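Orphan protein TM0875 (Thermotoga maritima, PDB 1O22) is of unknown function but adopts a fold that was new when it was determined. Local coordinates at residues Tyr111-Ile125 / Leu140-Lys152. Sequence-based numbering, arbitrary orientation. Where two conformers were deposited one is given.
Sequences YGDMKILSEKNWYKI and LVEEFMKYFFESK
I116 drives its CD1 methyl straight over the middle of the Y147 ring, 3.6 Å from the ring centroid and almost on its normal, a CH-pi contact. Isoleucine's two branches suit the place, since CG2 of I116 also reaches Y147 CE2 at 3.7 Å. Y111 buries more surface here than any other residue: its ring face takes CB of Y147, which lies 3.7 Å from Y111 CG, and also receives the edge of the Y147 ring in an offset edge-to-face pair with planes at 60°. With an alanine in place of Y111, the CB and ring edge of Y147 would probably lose the face they pack on, and E150 OE1 its weak partner. Next to this group, F144 turns its edge into the face of Y123, its CZ 3.5 Å above the Y123 ring plane and offset toward the rim of that ring, with the planes at 65°. I125 and M114 extend the packing: CG2 of I125 touches F144 CD1, while the bend of selenomethionine M114 at chi3 (-40°) brings its CE against L140 CD1. Thus the hairpin of strands 114-119 and 122-125 is covered on one face by the helix, whose other side chains V141 and M145 reach strand 159-165 of the same mixed sheet.

Toward solvent the contact loosens. The partly exposed Y111 makes only a weak hydrogen bond from OH to E150 OE1 (3.3 Å). The rings of Y123 and Y147 are buried, yet their hydroxyls find polar partners: Y147 OH hydrogen-bonds D109, and Y123 OH, at the edge of F148, bonds two waters. One water accepts from K152 NZ and donates to K120 O; the other donates to S151 OG. The chemistry implies that apolar and aromatic packing holds helix to hairpin, while a weak bond and water bridges link their more open ends.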
ATOM      1  N   TYR A 111      14.487   8.962  12.449  1.00 21.21           N
ATOM      2  CA  TYR A 111      15.013  10.262  11.978  1.00 21.68           C
ATOM      3  C   TYR A 111      14.767  11.268  13.089  1.00 20.69           C
ATOM      4  O   TYR A 111      13.640  11.659  13.311  1.00 20.81           O
ATOM      5  CB  TYR A 111      14.357  10.699  10.659  1.00 21.63           C
ATOM      6  CG  TYR A 111      15.055  11.856   9.975  1.00 23.27           C
ATOM      7  CD1 TYR A 111      16.281  11.670   9.345  1.00 31.90           C
ATOM      8  CD2 TYR A 111      14.526  13.136   9.998  1.00 30.26           C
ATOM      9  CE1 TYR A 111      16.946  12.727   8.748  1.00 31.78           C
ATOM     10  CE2 TYR A 111      15.179  14.202   9.386  1.00 32.14           C
ATOM     11  CZ  TYR A 111      16.390  13.992   8.760  1.00 34.38           C
ATOM     12  OH  TYR A 111      17.069  15.045   8.147  1.00 41.43           O
ATOM     13  N   GLY A 112      15.814  11.616  13.827  1.00 24.11           N
ATOM     14  CA  GLY A 112      15.664  12.299  15.117  1.00 26.60           C
ATOM     15  C   GLY A 112      14.835  11.482  16.119  1.00 23.66           C
ATOM     16  O   GLY A 112      15.094  10.302  16.326  1.00 25.72           O
ATOM     17  N   ASP A 113      13.818  12.109  16.694  1.00 25.15           N
ATOM     18  CA  ASP A 113      12.811  11.432  17.548  1.00 25.99           C
ATOM     19  C   ASP A 113      11.690  10.718  16.805  1.00 23.76           C
ATOM     20  O   ASP A 113      10.855  10.013  17.423  1.00 25.71           O
ATOM     21  CB  ASP A 113      12.147  12.447  18.473  1.00 26.12           C
ATOM     22  CG  ASP A 113      13.116  13.098  19.400  1.00 32.40           C
ATOM     23  OD1 ASP A 113      14.294  12.654  19.437  1.00 35.09           O
ATOM     24  OD2 ASP A 113      12.796  14.071  20.116  1.00 34.32           O
HETATM   25  N   MSE A 114      11.654  10.884  15.488  1.00 20.59           N
HETATM   26  CA  MSE A 114      10.593  10.292  14.686  1.00 21.60           C
HETATM   27  C   MSE A 114      10.944   8.854  14.288  1.00 20.40           C
HETATM   28  O   MSE A 114      12.115   8.525  14.027  1.00 20.13           O
HETATM   29  CB  MSE A 114      10.282  11.243  13.520  1.00 23.07           C
HETATM   30  CG  MSE A 114       9.771  10.754  12.249  1.00 34.22           C
HETATM   31 SE   MSE A 114       9.745  12.360  10.935  1.00 49.60          SE
HETATM   32  CE  MSE A 114       9.163  13.803  11.988  1.00 39.23           C
ATOM     33  N   LYS A 115       9.917   8.001  14.307  1.00 16.48           N
ATOM     34  CA  LYS A 115       9.952   6.671  13.690  1.00 17.78           C
ATOM     35  C   LYS A 115       9.053   6.640  12.449  1.00 16.88           C
ATOM     36  O   LYS A 115       7.967   7.153  12.433  1.00 19.72           O
ATOM     37  CB  LYS A 115       9.515   5.596  14.668  1.00 16.59           C
ATOM     38  CG  LYS A 115      10.346   5.492  15.863  1.00 20.82           C
ATOM     39  CD  LYS A 115      11.845   5.266  15.575  1.00 26.09           C
ATOM     40  CE  LYS A 115      12.210   3.846  15.563  1.00 31.36           C
ATOM     41  NZ  LYS A 115      12.307   3.346  16.952  1.00 38.00           N
ATOM     42  N   ILE A 116       9.534   5.995  11.415  1.00 16.71           N
ATOM     43  CA  ILE A 116       8.936   6.092  10.091  1.00 18.72           C
ATOM     44  C   ILE A 116       8.780   4.682   9.542  1.00 16.16           C
ATOM     45  O   ILE A 116       9.753   3.918   9.462  1.00 17.31           O
ATOM     46  CB  ILE A 116       9.844   6.911   9.149  1.00 20.93           C
ATOM     47  CG1 ILE A 116      10.047   8.327   9.687  1.00 22.50           C
ATOM     48  CG2 ILE A 116       9.304   6.881   7.727  1.00 23.31           C
ATOM     49  CD1 ILE A 116      11.394   8.791   9.521  1.00 34.51           C
ATOM     50  N   LEU A 117       7.546   4.376   9.185  1.00 19.31           N
ATOM     51  CA  LEU A 117       7.146   3.158   8.505  1.00 22.17           C
ATOM     52  C   LEU A 117       6.836   3.512   7.052  1.00 23.48           C
ATOM     53  O   LEU A 117       6.033   4.394   6.775  1.00 25.24           O
ATOM     54  CB  LEU A 117       5.881   2.613   9.134  1.00 21.76           C
ATOM     55  CG  LEU A 117       5.373   1.248   8.675  1.00 27.69           C
ATOM     56  CD1 LEU A 117       6.420   0.124   8.842  1.00 31.10           C
ATOM     57  CD2 LEU A 117       4.120   0.950   9.485  1.00 32.79           C
ATOM     58  N   SER A 118       7.492   2.835   6.131  1.00 23.63           N
ATOM     59  CA  SER A 118       7.305   3.098   4.730  1.00 29.56           C
ATOM     60  C   SER A 118       6.753   1.887   4.003  1.00 31.25           C
ATOM     61  O   SER A 118       7.295   0.779   4.108  1.00 28.93           O
ATOM     62  CB  SER A 118       8.650   3.453   4.103  1.00 28.57           C
ATOM     63  OG  SER A 118       8.476   3.547   2.708  1.00 48.19           O
ATOM     64  N   GLU A 119       5.714   2.115   3.218  1.00 33.64           N
ATOM     65  CA  GLU A 119       5.248   1.133   2.260  1.00 36.22           C
ATOM     66  C   GLU A 119       5.058   1.815   0.905  1.00 32.08           C
ATOM     67  O   GLU A 119       4.124   2.546   0.733  1.00 29.34           O
ATOM     68  CB  GLU A 119       3.959   0.457   2.786  1.00 39.16           C
ATOM     69  CG  GLU A 119       2.867   1.407   3.286  1.00 52.65           C
ATOM     70  CD  GLU A 119       2.859   1.622   4.804  1.00 65.52           C
ATOM     71  OE1 GLU A 119       2.954   2.813   5.259  1.00 61.25           O
ATOM     72  OE2 GLU A 119       2.741   0.601   5.532  1.00 62.16           O
ATOM     73  N   LYS A 120       5.950   1.546  -0.056  1.00 34.80           N
ATOM     74  CA  LYS A 120       6.034   2.252  -1.351  1.00 36.23           C
ATOM     75  C   LYS A 120       5.950   3.783  -1.237  1.00 34.08           C
ATOM     76  O   LYS A 120       6.920   4.406  -0.783  1.00 33.82           O
ATOM     77  CB  LYS A 120       5.053   1.700  -2.411  1.00 38.31           C
ATOM     78  CG  LYS A 120       3.597   1.649  -2.045  1.00 37.75           C
ATOM     79  CD  LYS A 120       3.193   0.355  -1.380  1.00 47.04           C
ATOM     80  CE  LYS A 120       1.729   0.402  -0.950  0.65 45.95           C
ATOM     81  NZ  LYS A 120       1.412   1.611  -0.095  0.65 37.83           N
ATOM     82  N   ASN A 121       4.817   4.379  -1.629  1.00 30.75           N
ATOM     83  CA  ASN A 121       4.661   5.829  -1.557  1.00 29.23           C
ATOM     84  C   ASN A 121       3.788   6.314  -0.354  1.00 26.06           C
ATOM     85  O   ASN A 121       3.387   7.458  -0.282  1.00 24.78           O
ATOM     86  CB  ASN A 121       4.264   6.449  -2.931  0.65 29.36           C
ATOM     87  CG  ASN A 121       2.825   6.227  -3.308  0.65 25.15           C
ATOM     88  OD1 ASN A 121       2.230   5.201  -2.986  0.65 32.39           O
ATOM     89  ND2 ASN A 121       2.252   7.200  -4.010  0.65 29.80           N
ATOM     90  N   TRP A 122       3.544   5.417   0.602  1.00 26.44           N
ATOM     91  CA  TRP A 122       2.704   5.677   1.785  1.00 27.46           C
ATOM     92  C   TRP A 122       3.588   5.625   3.034  1.00 24.55           C
ATOM     93  O   TRP A 122       4.278   4.639   3.247  1.00 25.44           O
ATOM     94  CB  TRP A 122       1.589   4.618   1.912  1.00 24.07           C
ATOM     95  CG  TRP A 122       0.547   4.778   0.837  1.00 33.01           C
ATOM     96  CD1 TRP A 122       0.652   4.405  -0.470  1.00 43.62           C
ATOM     97  CD2 TRP A 122      -0.758   5.377   0.977  1.00 42.25           C
ATOM     98  NE1 TRP A 122      -0.500   4.728  -1.156  1.00 46.11           N
ATOM     99  CE2 TRP A 122      -1.385   5.322  -0.294  1.00 43.84           C
ATOM    100  CE3 TRP A 122      -1.467   5.948   2.050  1.00 45.17           C
ATOM    101  CZ2 TRP A 122      -2.679   5.819  -0.522  1.00 42.29           C
ATOM    102  CZ3 TRP A 122      -2.759   6.448   1.811  1.00 43.15           C
ATOM    103  CH2 TRP A 122      -3.339   6.376   0.542  1.00 44.53           C
ATOM    104  N   TYR A 123       3.553   6.668   3.843  1.00 19.41           N
ATOM    105  CA  TYR A 123       4.443   6.773   4.988  1.00 20.94           C
ATOM    106  C   TYR A 123       3.610   7.025   6.221  1.00 19.89           C
ATOM    107  O   TYR A 123       2.628   7.700   6.141  1.00 17.40           O
ATOM    108  CB  TYR A 123       5.443   7.911   4.801  1.00 20.08           C
ATOM    109  CG  TYR A 123       6.450   7.649   3.715  1.00 20.39           C
ATOM    110  CD1 TYR A 123       7.720   7.179   4.016  1.00 20.36           C
ATOM    111  CD2 TYR A 123       6.143   7.899   2.394  1.00 22.55           C
ATOM    112  CE1 TYR A 123       8.650   6.961   3.018  1.00 21.84           C
ATOM    113  CE2 TYR A 123       7.060   7.684   1.390  1.00 21.21           C
ATOM    114  CZ  TYR A 123       8.307   7.206   1.694  1.00 22.88           C
ATOM    115  OH  TYR A 123       9.236   6.983   0.681  1.00 21.57           O
ATOM    116  N   LYS A 124       4.035   6.462   7.345  1.00 19.41           N
ATOM    117  CA  LYS A 124       3.414   6.717   8.647  1.00 20.50           C
ATOM    118  C   LYS A 124       4.544   7.100   9.581  1.00 18.11           C
ATOM    119  O   LYS A 124       5.543   6.396   9.656  1.00 20.60           O
ATOM    120  CB  LYS A 124       2.744   5.448   9.167  1.00 21.23           C
ATOM    121  CG  LYS A 124       1.586   4.925   8.339  1.00 27.00           C
ATOM    122  CD  LYS A 124       1.175   3.560   8.847  1.00 40.24           C
ATOM    123  CE  LYS A 124      -0.152   3.087   8.289  1.00 49.78           C
ATOM    124  NZ  LYS A 124      -0.333   1.633   8.625  1.00 56.32           N
ATOM    125  N   ILE A 125       4.420   8.244  10.236  1.00 17.42           N
ATOM    126  CA  ILE A 125       5.393   8.653  11.198  1.00 21.12           C
ATOM    127  C   ILE A 125       4.803   8.700  12.575  1.00 20.39           C
ATOM    128  O   ILE A 125       3.621   8.955  12.751  1.00 18.37           O
ATOM    129  CB  ILE A 125       6.037   9.995  10.797  1.00 22.97           C
ATOM    130  CG1 ILE A 125       5.050  11.132  10.836  1.00 26.88           C
ATOM    131  CG2 ILE A 125       6.701   9.860   9.367  1.00 25.34           C
ATOM    132  CD1 ILE A 125       5.760  12.484  10.735  1.00 33.07           C
ATOM    133  N   LEU A 140       6.715  19.467  11.268  1.00 21.70           N
ATOM    134  CA  LEU A 140       6.761  18.021  11.098  1.00 19.54           C
ATOM    135  C   LEU A 140       6.955  17.592   9.653  1.00 18.51           C
ATOM    136  O   LEU A 140       7.797  16.756   9.359  1.00 17.59           O
ATOM    137  CB  LEU A 140       5.500  17.328  11.653  1.00 16.90           C
ATOM    138  CG  LEU A 140       5.450  16.885  13.112  0.50 24.86           C
ATOM    139  CD1 LEU A 140       6.130  15.547  13.243  0.50 22.65           C
ATOM    140  CD2 LEU A 140       6.079  17.936  14.033  0.50 26.05           C
ATOM    141  N   VAL A 141       6.121  18.102   8.777  1.00 21.61           N
ATOM    142  CA  VAL A 141       6.222  17.787   7.352  1.00 19.18           C
ATOM    143  C   VAL A 141       7.600  18.173   6.812  1.00 20.30           C
ATOM    144  O   VAL A 141       8.190  17.401   6.057  1.00 18.06           O
ATOM    145  CB  VAL A 141       5.098  18.412   6.516  1.00 18.93           C
ATOM    146  CG1 VAL A 141       5.337  18.191   5.013  1.00 19.13           C
ATOM    147  CG2 VAL A 141       3.736  17.772   6.898  1.00 21.09           C
ATOM    148  N   GLU A 142       8.128  19.327   7.205  1.00 21.14           N
ATOM    149  CA  GLU A 142       9.419  19.735   6.676  1.00 22.56           C
ATOM    150  C   GLU A 142      10.528  18.791   7.124  1.00 21.71           C
ATOM    151  O   GLU A 142      11.430  18.471   6.329  1.00 19.83           O
ATOM    152  CB  GLU A 142       9.812  21.166   7.025  0.65 21.57           C
ATOM    153  CG  GLU A 142      11.211  21.516   6.459  0.65 29.78           C
ATOM    154  CD  GLU A 142      11.301  21.466   4.920  0.65 39.71           C
ATOM    155  OE1 GLU A 142      11.762  20.430   4.316  0.65 34.84           O
ATOM    156  OE2 GLU A 142      10.908  22.487   4.301  0.65 43.60           O
ATOM    157  N   GLU A 143      10.470  18.335   8.379  1.00 20.61           N
ATOM    158  CA  GLU A 143      11.438  17.323   8.847  1.00 21.89           C
ATOM    159  C   GLU A 143      11.272  16.027   8.071  1.00 19.81           C
ATOM    160  O   GLU A 143      12.250  15.397   7.716  1.00 18.11           O
ATOM    161  CB  GLU A 143      11.284  17.008  10.331  1.00 23.18           C
ATOM    162  CG  GLU A 143      12.133  17.863  11.234  1.00 43.57           C
ATOM    163  CD  GLU A 143      13.580  17.383  11.316  1.00 58.24           C
ATOM    164  OE1 GLU A 143      13.869  16.386  12.052  1.00 58.07           O
ATOM    165  OE2 GLU A 143      14.430  18.027  10.656  1.00 63.84           O
ATOM    166  N   PHE A 144      10.032  15.583   7.898  1.00 19.40           N
ATOM    167  CA  PHE A 144       9.782  14.364   7.162  1.00 18.42           C
ATOM    168  C   PHE A 144      10.359  14.441   5.735  1.00 18.71           C
ATOM    169  O   PHE A 144      10.927  13.460   5.257  1.00 17.33           O
ATOM    170  CB  PHE A 144       8.309  13.990   7.095  1.00 15.73           C
ATOM    171  CG  PHE A 144       8.046  12.914   6.131  1.00 14.33           C
ATOM    172  CD1 PHE A 144       8.409  11.609   6.420  1.00 16.46           C
ATOM    173  CD2 PHE A 144       7.486  13.200   4.890  1.00 16.64           C
ATOM    174  CE1 PHE A 144       8.212  10.592   5.496  1.00 18.96           C
ATOM    175  CE2 PHE A 144       7.311  12.193   3.952  1.00 22.32           C
ATOM    176  CZ  PHE A 144       7.640  10.890   4.260  1.00 22.91           C
HETATM  177  N   MSE A 145      10.209  15.602   5.085  1.00 19.31           N
HETATM  178  CA  MSE A 145      10.640  15.784   3.703  1.00 20.60           C
HETATM  179  C   MSE A 145      12.163  15.792   3.552  1.00 19.55           C
HETATM  180  O   MSE A 145      12.687  15.266   2.550  1.00 18.20           O
HETATM  181  CB  MSE A 145       9.978  16.993   3.051  1.00 19.49           C
HETATM  182  CG  MSE A 145       8.484  16.798   2.799  1.00 16.09           C
HETATM  183 SE   MSE A 145       7.987  15.139   1.812  1.00 32.79          SE
HETATM  184  CE  MSE A 145       8.615  15.766  -0.090  1.00 22.67           C
ATOM    185  N   LYS A 146      12.866  16.249   4.587  1.00 20.24           N
ATOM    186  CA  LYS A 146      14.321  16.103   4.619  1.00 23.26           C
ATOM    187  C   LYS A 146      14.704  14.635   4.676  1.00 20.58           C
ATOM    188  O   LYS A 146      15.573  14.211   3.946  1.00 20.69           O
ATOM    189  CB  LYS A 146      14.935  16.784   5.826  1.00 24.28           C
ATOM    190  CG  LYS A 146      15.226  18.231   5.679  1.00 38.05           C
ATOM    191  CD  LYS A 146      15.794  18.787   6.992  1.00 47.39           C
ATOM    192  CE  LYS A 146      14.750  19.501   7.878  1.00 49.29           C
ATOM    193  NZ  LYS A 146      14.827  21.012   7.799  1.00 44.52           N
ATOM    194  N   TYR A 147      14.075  13.880   5.582  1.00 17.97           N
ATOM    195  CA  TYR A 147      14.231  12.440   5.639  1.00 18.44           C
ATOM    196  C   TYR A 147      13.947  11.776   4.290  1.00 18.74           C
ATOM    197  O   TYR A 147      14.738  10.929   3.829  1.00 15.93           O
ATOM    198  CB  TYR A 147      13.317  11.795   6.711  1.00 18.82           C
ATOM    199  CG  TYR A 147      13.165  10.311   6.517  1.00 19.15           C
ATOM    200  CD1 TYR A 147      14.150   9.416   6.981  1.00 22.78           C
ATOM    201  CD2 TYR A 147      12.073   9.786   5.844  1.00 22.20           C
ATOM    202  CE1 TYR A 147      14.031   8.050   6.784  1.00 16.86           C
ATOM    203  CE2 TYR A 147      11.956   8.431   5.627  1.00 23.63           C
ATOM    204  CZ  TYR A 147      12.918   7.560   6.120  1.00 27.54           C
ATOM    205  OH  TYR A 147      12.759   6.195   5.901  1.00 27.35           O
ATOM    206  N   PHE A 148      12.827  12.144   3.681  1.00 18.06           N
ATOM    207  CA  PHE A 148      12.380  11.551   2.430  1.00 19.91           C
ATOM    208  C   PHE A 148      13.395  11.770   1.282  1.00 18.14           C
ATOM    209  O   PHE A 148      13.847  10.834   0.646  1.00 18.71           O
ATOM    210  CB  PHE A 148      10.976  12.071   2.048  1.00 18.47           C
ATOM    211  CG  PHE A 148      10.516  11.619   0.668  1.00 15.94           C
ATOM    212  CD1 PHE A 148       9.974  10.376   0.472  1.00 18.54           C
ATOM    213  CD2 PHE A 148      10.703  12.449  -0.439  1.00 22.09           C
ATOM    214  CE1 PHE A 148       9.613   9.953  -0.792  1.00 18.84           C
ATOM    215  CE2 PHE A 148      10.317  12.052  -1.706  1.00 18.31           C
ATOM    216  CZ  PHE A 148       9.793  10.796  -1.894  1.00 17.66           C
ATOM    217  N   PHE A 149      13.776  13.010   1.049  1.00 19.91           N
ATOM    218  CA  PHE A 149      14.752  13.312   0.002  1.00 21.15           C
ATOM    219  C   PHE A 149      16.083  12.628   0.282  1.00 22.03           C
ATOM    220  O   PHE A 149      16.649  12.020  -0.600  1.00 22.64           O
ATOM    221  CB  PHE A 149      14.923  14.836  -0.188  1.00 15.76           C
ATOM    222  CG  PHE A 149      13.710  15.505  -0.758  1.00 18.09           C
ATOM    223  CD1 PHE A 149      13.078  14.985  -1.864  1.00 20.77           C
ATOM    224  CD2 PHE A 149      13.154  16.622  -0.147  1.00 17.97           C
ATOM    225  CE1 PHE A 149      11.954  15.582  -2.377  1.00 25.30           C
ATOM    226  CE2 PHE A 149      12.027  17.205  -0.668  1.00 20.32           C
ATOM    227  CZ  PHE A 149      11.435  16.687  -1.772  1.00 20.08           C
ATOM    228  N   GLU A 150      16.562  12.694   1.515  1.00 23.74           N
ATOM    229  CA  GLU A 150      17.827  12.046   1.847  1.00 24.75           C
ATOM    230  C   GLU A 150      17.771  10.515   1.649  1.00 25.97           C
ATOM    231  O   GLU A 150      18.736   9.913   1.159  1.00 22.21           O
ATOM    232  CB  GLU A 150      18.279  12.416   3.249  1.00 24.21           C
ATOM    233  CG  GLU A 150      18.677  13.884   3.369  1.00 38.25           C
ATOM    234  CD  GLU A 150      18.883  14.349   4.811  1.00 47.74           C
ATOM    235  OE1 GLU A 150      18.780  13.511   5.736  1.00 53.42           O
ATOM    236  OE2 GLU A 150      19.151  15.561   5.019  1.00 51.29           O
ATOM    237  N   SER A 151      16.635   9.907   1.959  1.00 23.17           N
ATOM    238  CA  SER A 151      16.406   8.479   1.724  1.00 24.30           C
ATOM    239  C   SER A 151      16.511   8.077   0.240  1.00 26.11           C
ATOM    240  O   SER A 151      16.823   6.914  -0.084  1.00 24.09           O
ATOM    241  CB  SER A 151      15.044   8.016   2.308  1.00 24.98           C
ATOM    242  OG  SER A 151      13.906   8.386   1.500  1.00 25.15           O
ATOM    243  N   LYS A 152      16.223   9.021  -0.653  1.00 25.43           N
ATOM    244  CA  LYS A 152      16.262   8.772  -2.090  1.00 25.89           C
ATOM    245  C   LYS A 152      17.598   9.135  -2.702  1.00 24.51           C
ATOM    246  O   LYS A 152      17.838   8.842  -3.872  1.00 29.59           O
ATOM    247  CB  LYS A 152      15.158   9.563  -2.806  1.00 23.09           C
ATOM    248  CG  LYS A 152      13.759   9.170  -2.402  1.00 27.59           C
ATOM    249  CD  LYS A 152      13.425   7.748  -2.817  1.00 25.05           C
ATOM    250  CE  LYS A 152      12.042   7.440  -2.373  1.00 28.13           C
ATOM    251  NZ  LYS A 152      11.542   6.129  -2.798  1.00 29.67           N
TER
HETATM  252  O   HOH W   1       8.563   6.277  -1.792  1.00 24.30           O
HETATM  253  O   HOH W   2      11.777   6.523   1.325  1.00 23.83           O